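Local atomic coordinates of CRISPR protein (Archaeoglobus fulgidus, PDB entry 4MJK), a protein that probably serves as the Cas5 subunit of an archaeal type I-A CRISPR interference complex (Cascade), where it likely helps hold the guide RNA. Residues P33-G38 / H148-K153; T116-L121 / P126-F131. All blocks are in the same frame, centred on the assembly; numbering follows the deposited sequence.

Contact 1: residues P33-G38 / H148-K153; sequences PTTFLG and HRIGSK
Thr-35 meets the loop with its methyl group. CG2 presses on the peptide link into Gly-151, 3.4 Å from Gly-151 N, and also touches Ile-150 CG2 at 4.0 Å. A chi1 of -61° sets OG1 of Thr-35 beside the backbone N and swings CG2 to the far side, anti to that N, where it meets the loop backbone. The next residue, Phe-36, meets the other branch of Ile-150: its CD1 lies 4.0 Å from Ile-150 CD1, and the aromatic and aliphatic groups approach each other at a slant. Ile-150 therefore uses both branches, the gamma methyl for Thr-35 and the delta methyl for Phe-36.

No direct hydrogen bond joins the two segments, but a water does the polar work. It accepts from Gly-151 N at 3.0 Å and donates to Thr-35 O at 3.1 Å, tying the same loop amide that CG2 rests on to the helix. Gly-151 has a positive phi (109°), a conformation that suits a residue without CB, and the methyl of Thr-35 packs close to the bare backbone there.

Behind this first shell, Arg-149 adds a weak, bent bond from NH1 to Gly-151 O (2.9 Å), and its NE forms a salt bridge with Glu-42, further along the same helix. Ser-152 OG hydrogen-bonds to Glu-154 OE2 and Ser-155 OG, just beyond in the loop. The contact ties helix 33-46 to the loop leading into strand 157-170, within a core whose strand order is that of the ferredoxin-like fold common to RAMP proteins such as Cas5.

Contact 2: residues T116-L121 / P126-F131; sequences TILSSL and PKIRWF
Ile-128, which reaches Leu-118 with one branch, lays the other over the Trp-130 indole: its CG2 sits 3.6 Å above one face of the ring, offset toward the rim. Phe-36 stacks on the opposite face, and Trp-71 also meets the indole, with the two tryptophan planes at about 35°. The branch that makes the contact ends in Ile-128 CD1, 3.8 Å from Leu-118 CD1, and the two side chains cross at about a right angle and touch through these methyls. CG1 of Ile-128 stands beside the backbone N (chi1 -63°), which brings CD1 nearer to strand 115-120.

The puckered ring of Pro-126 does the rest. Its CB lies 3.8 Å from Leu-118 CB, and its CG comes to 3.5 Å from Leu-118 O, so the proline meets side chain and carbonyl alike. Nearer the turn, Ser-120 offers only CB, 4.2 Å from Pro-126 N; its hydroxyl bonds chiefly to Glu-124 O, with Asn-122 O as a second acceptor.

No hydrogen bond joins 116-121 to 126-131, and their strands belong to different sheets. Strand 115-120 sits in a small three-stranded sheet, bonding to Trp-12 and Phe-14 on one side and Thr-77 and Leu-79 on the other; strand 127-134 lies inside the six-stranded sheet. On the small sheet, Ser-119 OG also bonds to Tyr-81 OH of the second subunit. With the Ser-119 and Ser-120 hydroxyls bonded to other partners, the junction between the sheets depends on buried aliphatic packing, without directional bonds across it.

The two contacts lie with their centres about 14 Å apart and meet through aromatic rings, where Phe-36 CD1 of contact 1 comes to 3.4 Å from Trp-130 CE2 of contact 2. Through this junction a continuous apolar layer runs from Ile-150 in the loop, through the helix and strand 127-134, to Leu-118 on the small sheet. In sequence, both segments of contact 2 fall between 33-38 and 148-153. Contact 1 fastens a helix and a loop on one side of the main sheet; contact 2 adds the small sheet, whose other neighbours include the second subunit.

Contact 1: residues P33-G38 / H148-K153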
ATOM      1  N   PRO A  33       0.943 -15.612  11.626  1.00 10.16           N
ATOM      2  CA  PRO A  33       1.212 -15.508  13.065  1.00 10.35           C
ATOM      3  C   PRO A  33       2.705 -15.625  13.420  1.00 12.51           C
ATOM      4  O   PRO A  33       3.124 -14.998  14.386  1.00 13.70           O
ATOM      5  CB  PRO A  33       0.383 -16.660  13.676  1.00 12.83           C
ATOM      6  CG  PRO A  33       0.104 -17.592  12.549  1.00 12.24           C
ATOM      7  CD  PRO A  33       0.033 -16.722  11.305  1.00 10.57           C
ATOM      8  N   THR A  34       3.499 -16.382  12.666  1.00 12.76           N
ATOM      9  CA  THR A  34       4.934 -16.381  12.967  1.00 15.17           C
ATOM     10  C   THR A  34       5.565 -15.038  12.604  1.00 15.98           C
ATOM     11  O   THR A  34       6.588 -14.650  13.176  1.00 13.27           O
ATOM     12  CB  THR A  34       5.717 -17.512  12.294  1.00 13.84           C
ATOM     13  OG1 THR A  34       5.446 -17.529  10.886  1.00 15.66           O
ATOM     14  CG2 THR A  34       5.322 -18.865  12.900  1.00 18.10           C
ATOM     15  N   THR A  35       4.950 -14.334  11.652  1.00 13.35           N
ATOM     16  CA  THR A  35       5.431 -13.006  11.270  1.00 12.06           C
ATOM     17  C   THR A  35       5.178 -11.999  12.394  1.00 13.49           C
ATOM     18  O   THR A  35       6.055 -11.198  12.740  1.00 13.25           O
ATOM     19  CB  THR A  35       4.817 -12.542   9.930  1.00 15.45           C
ATOM     20  OG1 THR A  35       5.201 -13.465   8.896  1.00 13.91           O
ATOM     21  CG2 THR A  35       5.309 -11.149   9.547  1.00 15.31           C
ATOM     22  N   PHE A  36       3.982 -12.055  12.976  1.00 11.85           N
ATOM     23  CA  PHE A  36       3.653 -11.226  14.122  1.00 12.50           C
ATOM     24  C   PHE A  36       4.559 -11.564  15.297  1.00 14.16           C
ATOM     25  O   PHE A  36       5.069 -10.666  15.971  1.00 14.16           O
ATOM     26  CB  PHE A  36       2.195 -11.421  14.548  1.00 12.27           C
ATOM     27  CG  PHE A  36       1.787 -10.519  15.667  1.00 13.71           C
ATOM     28  CD1 PHE A  36       1.267  -9.256  15.400  1.00 13.25           C
ATOM     29  CD2 PHE A  36       1.972 -10.900  16.985  1.00 13.42           C
ATOM     30  CE1 PHE A  36       0.909  -8.408  16.426  1.00 14.02           C
ATOM     31  CE2 PHE A  36       1.612 -10.053  18.017  1.00 14.70           C
ATOM     32  CZ  PHE A  36       1.088  -8.806  17.743  1.00 12.14           C
ATOM     33  N   LEU A  37       4.756 -12.859  15.549  1.00 13.25           N
ATOM     34  CA  LEU A  37       5.651 -13.283  16.635  1.00 15.26           C
ATOM     35  C   LEU A  37       7.097 -12.849  16.391  1.00 16.30           C
ATOM     36  O   LEU A  37       7.797 -12.498  17.327  1.00 17.55           O
ATOM     37  CB  LEU A  37       5.587 -14.799  16.861  1.00 15.57           C
ATOM     38  CG  LEU A  37       4.298 -15.298  17.523  1.00 20.24           C
ATOM     39  CD1 LEU A  37       4.264 -16.808  17.554  1.00 25.80           C
ATOM     40  CD2 LEU A  37       4.125 -14.722  18.940  1.00 21.51           C
ATOM     41  N   GLY A  38       7.547 -12.897  15.140  1.00 14.49           N
ATOM     42  CA  GLY A  38       8.887 -12.436  14.802  1.00 15.92           C
ATOM     43  C   GLY A  38       9.066 -10.955  15.105  1.00 17.93           C
ATOM     44  O   GLY A  38      10.151 -10.516  15.480  1.00 16.18           O
ATOM     45  N   HIS A 148       7.170  -1.692  15.154  1.00 14.34           N
ATOM     46  CA  HIS A 148       7.106  -0.688  14.080  1.00 19.09           C
ATOM     47  C   HIS A 148       6.996  -1.302  12.689  1.00 18.09           C
ATOM     48  O   HIS A 148       6.762  -0.589  11.707  1.00 14.05           O
ATOM     49  CB  HIS A 148       8.340   0.226  14.095  1.00 21.00           C
ATOM     50  CG  HIS A 148       8.540   0.948  15.393  1.00 26.32           C
ATOM     51  ND1 HIS A 148       7.541   1.679  15.995  1.00 26.30           N
ATOM     52  CD2 HIS A 148       9.621   1.051  16.199  1.00 30.54           C
ATOM     53  CE1 HIS A 148       7.994   2.203  17.119  1.00 26.56           C
ATOM     54  NE2 HIS A 148       9.259   1.835  17.267  1.00 30.87           N
ATOM     55  N   ARG A 149       7.194  -2.613  12.599  1.00 15.04           N
ATOM     56  CA  ARG A 149       6.944  -3.296  11.341  1.00 13.86           C
ATOM     57  C   ARG A 149       6.477  -4.727  11.546  1.00 15.07           C
ATOM     58  O   ARG A 149       6.883  -5.404  12.480  1.00 15.63           O
ATOM     59  CB  ARG A 149       8.171  -3.255  10.434  1.00 18.29           C
ATOM     60  CG  ARG A 149       9.384  -3.924  11.020  1.00 20.98           C
ATOM     61  CD  ARG A 149       9.822  -5.043  10.129  1.00 24.98           C
ATOM     62  NE  ARG A 149      11.183  -5.472  10.426  1.00 35.42           N
ATOM     63  CZ  ARG A 149      11.926  -6.191   9.592  1.00 35.08           C
ATOM     64  NH1 ARG A 149      11.429  -6.558   8.417  1.00 27.70           N
ATOM     65  NH2 ARG A 149      13.157  -6.545   9.938  1.00 38.70           N
ATOM     66  N   ILE A 150       5.594  -5.170  10.667  1.00 12.98           N
ATOM     67  CA  ILE A 150       5.138  -6.554  10.685  1.00 13.34           C
ATOM     68  C   ILE A 150       5.245  -7.076   9.263  1.00 12.33           C
ATOM     69  O   ILE A 150       4.455  -6.710   8.397  1.00 13.64           O
ATOM     70  CB  ILE A 150       3.699  -6.661  11.212  1.00 12.36           C
ATOM     71  CG1 ILE A 150       3.652  -6.180  12.670  1.00 10.64           C
ATOM     72  CG2 ILE A 150       3.191  -8.109  11.094  1.00 13.73           C
ATOM     73  CD1 ILE A 150       2.253  -6.009  13.228  1.00 11.35           C
ATOM     74  N   GLY A 151       6.241  -7.910   9.016  1.00 12.59           N
ATOM     75  CA  GLY A 151       6.547  -8.329   7.660  1.00 14.10           C
ATOM     76  C   GLY A 151       7.844  -7.676   7.232  1.00 15.77           C
ATOM     77  O   GLY A 151       8.766  -7.550   8.035  1.00 18.40           O
ATOM     78  N   SER A 152       7.897  -7.251   5.975  1.00 14.93           N
ATOM     79  CA  SER A 152       9.080  -6.642   5.375  1.00 17.90           C
ATOM     80  C   SER A 152       9.353  -5.271   5.978  1.00 19.36           C
ATOM     81  O   SER A 152       8.494  -4.708   6.656  1.00 15.43           O
ATOM     82  CB  SER A 152       8.846  -6.442   3.883  1.00 20.30           C
ATOM     83  OG  SER A 152       7.900  -5.395   3.678  1.00 16.86           O
ATOM     84  N   LYS A 153      10.537  -4.732   5.687  1.00 19.55           N
ATOM     85  CA  LYS A 153      10.941  -3.394   6.119  1.00 21.13           C
ATOM     86  C   LYS A 153       9.900  -2.324   5.784  1.00 17.76           C
ATOM     87  O   LYS A 153       9.695  -1.406   6.565  1.00 21.32           O
ATOM     88  CB  LYS A 153      12.261  -3.001   5.443  1.00 27.20           C
ATOM     89  CG  LYS A 153      13.441  -3.915   5.737  1.00 37.77           C
ATOM     90  CD  LYS A 153      14.090  -3.590   7.074  1.00 38.69           C
ATOM     91  CE  LYS A 153      15.349  -4.426   7.292  1.00 43.12           C
ATOM     92  NZ  LYS A 153      15.889  -4.284   8.679  1.00 51.92           N
TER
HETATM   93  O   HOH W   1       7.807  -9.178  11.227  1.00 20.98           O

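Contact 2: residues T116-L121 / P126-F131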
ATOM      1  N   THR A 116       0.286  -7.557   0.274  1.00 11.28           N
ATOM      2  CA  THR A 116      -1.150  -7.367   0.430  1.00 10.14           C
ATOM      3  C   THR A 116      -1.468  -5.969   0.908  1.00 12.21           C
ATOM      4  O   THR A 116      -0.856  -5.477   1.861  1.00  9.61           O
ATOM      5  CB  THR A 116      -1.704  -8.396   1.443  1.00 10.87           C
ATOM      6  OG1 THR A 116      -1.534  -9.703   0.896  1.00 11.72           O
ATOM      7  CG2 THR A 116      -3.184  -8.168   1.734  1.00 11.62           C
ATOM      8  N   ILE A 117      -2.415  -5.313   0.238  1.00  8.56           N
ATOM      9  CA  ILE A 117      -2.847  -3.986   0.663  1.00  8.65           C
ATOM     10  C   ILE A 117      -3.986  -4.144   1.681  1.00 10.53           C
ATOM     11  O   ILE A 117      -4.817  -5.031   1.551  1.00  9.52           O
ATOM     12  CB  ILE A 117      -3.302  -3.142  -0.574  1.00 11.59           C
ATOM     13  CG1 ILE A 117      -2.079  -2.768  -1.423  1.00 13.48           C
ATOM     14  CG2 ILE A 117      -4.079  -1.892  -0.149  1.00 13.04           C
ATOM     15  CD1 ILE A 117      -2.441  -2.132  -2.745  1.00 16.74           C
ATOM     16  N   LEU A 118      -4.001  -3.325   2.719  1.00  8.03           N
ATOM     17  CA  LEU A 118      -5.150  -3.333   3.628  1.00 10.97           C
ATOM     18  C   LEU A 118      -5.967  -2.097   3.337  1.00 13.10           C
ATOM     19  O   LEU A 118      -5.502  -0.976   3.537  1.00 12.84           O
ATOM     20  CB  LEU A 118      -4.706  -3.387   5.095  1.00 11.37           C
ATOM     21  CG  LEU A 118      -4.018  -4.697   5.507  1.00 12.04           C
ATOM     22  CD1 LEU A 118      -3.350  -4.574   6.881  1.00 12.99           C
ATOM     23  CD2 LEU A 118      -5.012  -5.893   5.494  1.00 13.03           C
ATOM     24  N   SER A 119      -7.159  -2.304   2.791  1.00 12.99           N
ATOM     25  CA  SER A 119      -8.022  -1.194   2.389  1.00 16.43           C
ATOM     26  C   SER A 119      -8.966  -0.821   3.530  1.00 13.96           C
ATOM     27  O   SER A 119      -9.795  -1.622   3.953  1.00 14.87           O
ATOM     28  CB  SER A 119      -8.877  -1.576   1.176  1.00 15.25           C
ATOM     29  OG  SER A 119      -8.101  -2.139   0.136  1.00 18.61           O
ATOM     30  N   SER A 120      -8.853   0.398   4.017  1.00 13.34           N
ATOM     31  CA  SER A 120      -9.735   0.854   5.065  1.00 15.28           C
ATOM     32  C   SER A 120     -11.162   1.046   4.552  1.00 18.32           C
ATOM     33  O   SER A 120     -11.386   1.490   3.417  1.00 15.33           O
ATOM     34  CB  SER A 120      -9.218   2.153   5.665  1.00 16.67           C
ATOM     35  OG  SER A 120     -10.066   2.563   6.722  1.00 21.86           O
ATOM     36  N   LEU A 121     -12.125   0.718   5.406  1.00 16.25           N
ATOM     37  CA  LEU A 121     -13.535   0.902   5.095  1.00 15.86           C
ATOM     38  C   LEU A 121     -14.060   2.230   5.644  1.00 19.85           C
ATOM     39  O   LEU A 121     -15.225   2.566   5.453  1.00 20.71           O
ATOM     40  CB  LEU A 121     -14.362  -0.257   5.664  1.00 17.68           C
ATOM     41  CG  LEU A 121     -13.960  -1.599   5.057  1.00 19.28           C
ATOM     42  CD1 LEU A 121     -14.619  -2.769   5.787  1.00 20.91           C
ATOM     43  CD2 LEU A 121     -14.266  -1.618   3.558  1.00 20.38           C
ATOM     44  N   PRO A 126      -5.890   1.625   8.208  1.00 15.71           N
ATOM     45  CA  PRO A 126      -6.404   0.269   8.458  1.00 14.88           C
ATOM     46  C   PRO A 126      -5.818  -0.336   9.739  1.00 14.09           C
ATOM     47  O   PRO A 126      -4.614  -0.214   9.982  1.00 13.34           O
ATOM     48  CB  PRO A 126      -5.934  -0.514   7.234  1.00 13.24           C
ATOM     49  CG  PRO A 126      -4.791   0.277   6.688  1.00 15.63           C
ATOM     50  CD  PRO A 126      -5.063   1.704   6.995  1.00 13.95           C
ATOM     51  N   LYS A 127      -6.662  -0.985  10.533  1.00 12.07           N
ATOM     52  CA  LYS A 127      -6.259  -1.533  11.816  1.00 12.18           C
ATOM     53  C   LYS A 127      -6.641  -3.003  11.963  1.00 12.40           C
ATOM     54  O   LYS A 127      -7.702  -3.421  11.512  1.00 11.32           O
ATOM     55  CB  LYS A 127      -6.917  -0.743  12.955  1.00 13.82           C
ATOM     56  CG  LYS A 127      -6.335   0.653  13.150  1.00 19.22           C
ATOM     57  CD  LYS A 127      -6.909   1.305  14.409  1.00 23.44           C
ATOM     58  CE  LYS A 127      -8.416   1.487  14.287  1.00 28.64           C
ATOM     59  NZ  LYS A 127      -9.071   1.748  15.614  1.00 36.77           N
ATOM     60  N   ILE A 128      -5.762  -3.765  12.607  1.00 10.29           N
ATOM     61  CA  ILE A 128      -6.021  -5.165  12.940  1.00 11.36           C
ATOM     62  C   ILE A 128      -5.770  -5.371  14.432  1.00 13.41           C
ATOM     63  O   ILE A 128      -4.832  -4.793  14.978  1.00 11.51           O
ATOM     64  CB  ILE A 128      -5.078  -6.119  12.135  1.00 11.98           C
ATOM     65  CG1 ILE A 128      -5.359  -5.994  10.631  1.00 11.93           C
ATOM     66  CG2 ILE A 128      -5.260  -7.576  12.615  1.00 10.87           C
ATOM     67  CD1 ILE A 128      -4.416  -6.804   9.758  1.00 13.89           C
ATOM     68  N   ARG A 129      -6.620  -6.158  15.094  1.00 11.38           N
ATOM     69  CA  ARG A 129      -6.418  -6.485  16.501  1.00 11.26           C
ATOM     70  C   ARG A 129      -5.943  -7.931  16.661  1.00 11.55           C
ATOM     71  O   ARG A 129      -6.562  -8.858  16.111  1.00 11.15           O
ATOM     72  CB  ARG A 129      -7.709  -6.269  17.308  1.00 12.36           C
ATOM     73  CG  ARG A 129      -7.568  -6.651  18.802  1.00 15.66           C
ATOM     74  CD  ARG A 129      -8.826  -6.298  19.633  1.00 13.31           C
ATOM     75  NE  ARG A 129      -9.121  -4.868  19.558  1.00 17.06           N
ATOM     76  CZ  ARG A 129     -10.338  -4.346  19.680  1.00 22.75           C
ATOM     77  NH1 ARG A 129     -11.378  -5.138  19.891  1.00 25.58           N
ATOM     78  NH2 ARG A 129     -10.520  -3.035  19.590  1.00 21.91           N
ATOM     79  N   TRP A 130      -4.859  -8.119  17.408  1.00  9.01           N
ATOM     80  CA  TRP A 130      -4.385  -9.455  17.766  1.00  9.95           C
ATOM     81  C   TRP A 130      -4.745  -9.775  19.211  1.00 11.82           C
ATOM     82  O   TRP A 130      -4.743  -8.894  20.079  1.00 11.25           O
ATOM     83  CB  TRP A 130      -2.870  -9.582  17.598  1.00 10.71           C
ATOM     84  CG  TRP A 130      -2.429 -10.015  16.227  1.00 10.52           C
ATOM     85  CD1 TRP A 130      -2.189 -11.293  15.799  1.00  9.81           C
ATOM     86  CD2 TRP A 130      -2.155  -9.159  15.112  1.00 10.72           C
ATOM     87  NE1 TRP A 130      -1.785 -11.285  14.476  1.00  8.97           N
ATOM     88  CE2 TRP A 130      -1.760  -9.986  14.033  1.00 11.03           C
ATOM     89  CE3 TRP A 130      -2.212  -7.777  14.921  1.00 10.65           C
ATOM     90  CZ2 TRP A 130      -1.430  -9.472  12.773  1.00 13.46           C
ATOM     91  CZ3 TRP A 130      -1.860  -7.260  13.667  1.00 13.38           C
ATOM     92  CH2 TRP A 130      -1.485  -8.108  12.609  1.00 11.84           C
ATOM     93  N   PHE A 131      -5.061 -11.043  19.457  1.00  9.01           N
ATOM     94  CA  PHE A 131      -5.363 -11.533  20.792  1.00 11.31           C
ATOM     95  C   PHE A 131      -4.447 -12.734  20.964  1.00 12.36           C
ATOM     96  O   PHE A 131      -4.622 -13.768  20.296  1.00  9.63           O
ATOM     97  CB  PHE A 131      -6.855 -11.917  20.876  1.00 10.70           C
ATOM     98  CG  PHE A 131      -7.332 -12.336  22.254  1.00 13.26           C
ATOM     99  CD1 PHE A 131      -6.491 -12.306  23.352  1.00 12.74           C
ATOM    100  CD2 PHE A 131      -8.647 -12.756  22.436  1.00 12.45           C
ATOM    101  CE1 PHE A 131      -6.951 -12.695  24.617  1.00 15.74           C
ATOM    102  CE2 PHE A 131      -9.116 -13.135  23.707  1.00 15.54           C
ATOM    103  CZ  PHE A 131      -8.259 -13.104  24.790  1.00 13.42           C
TER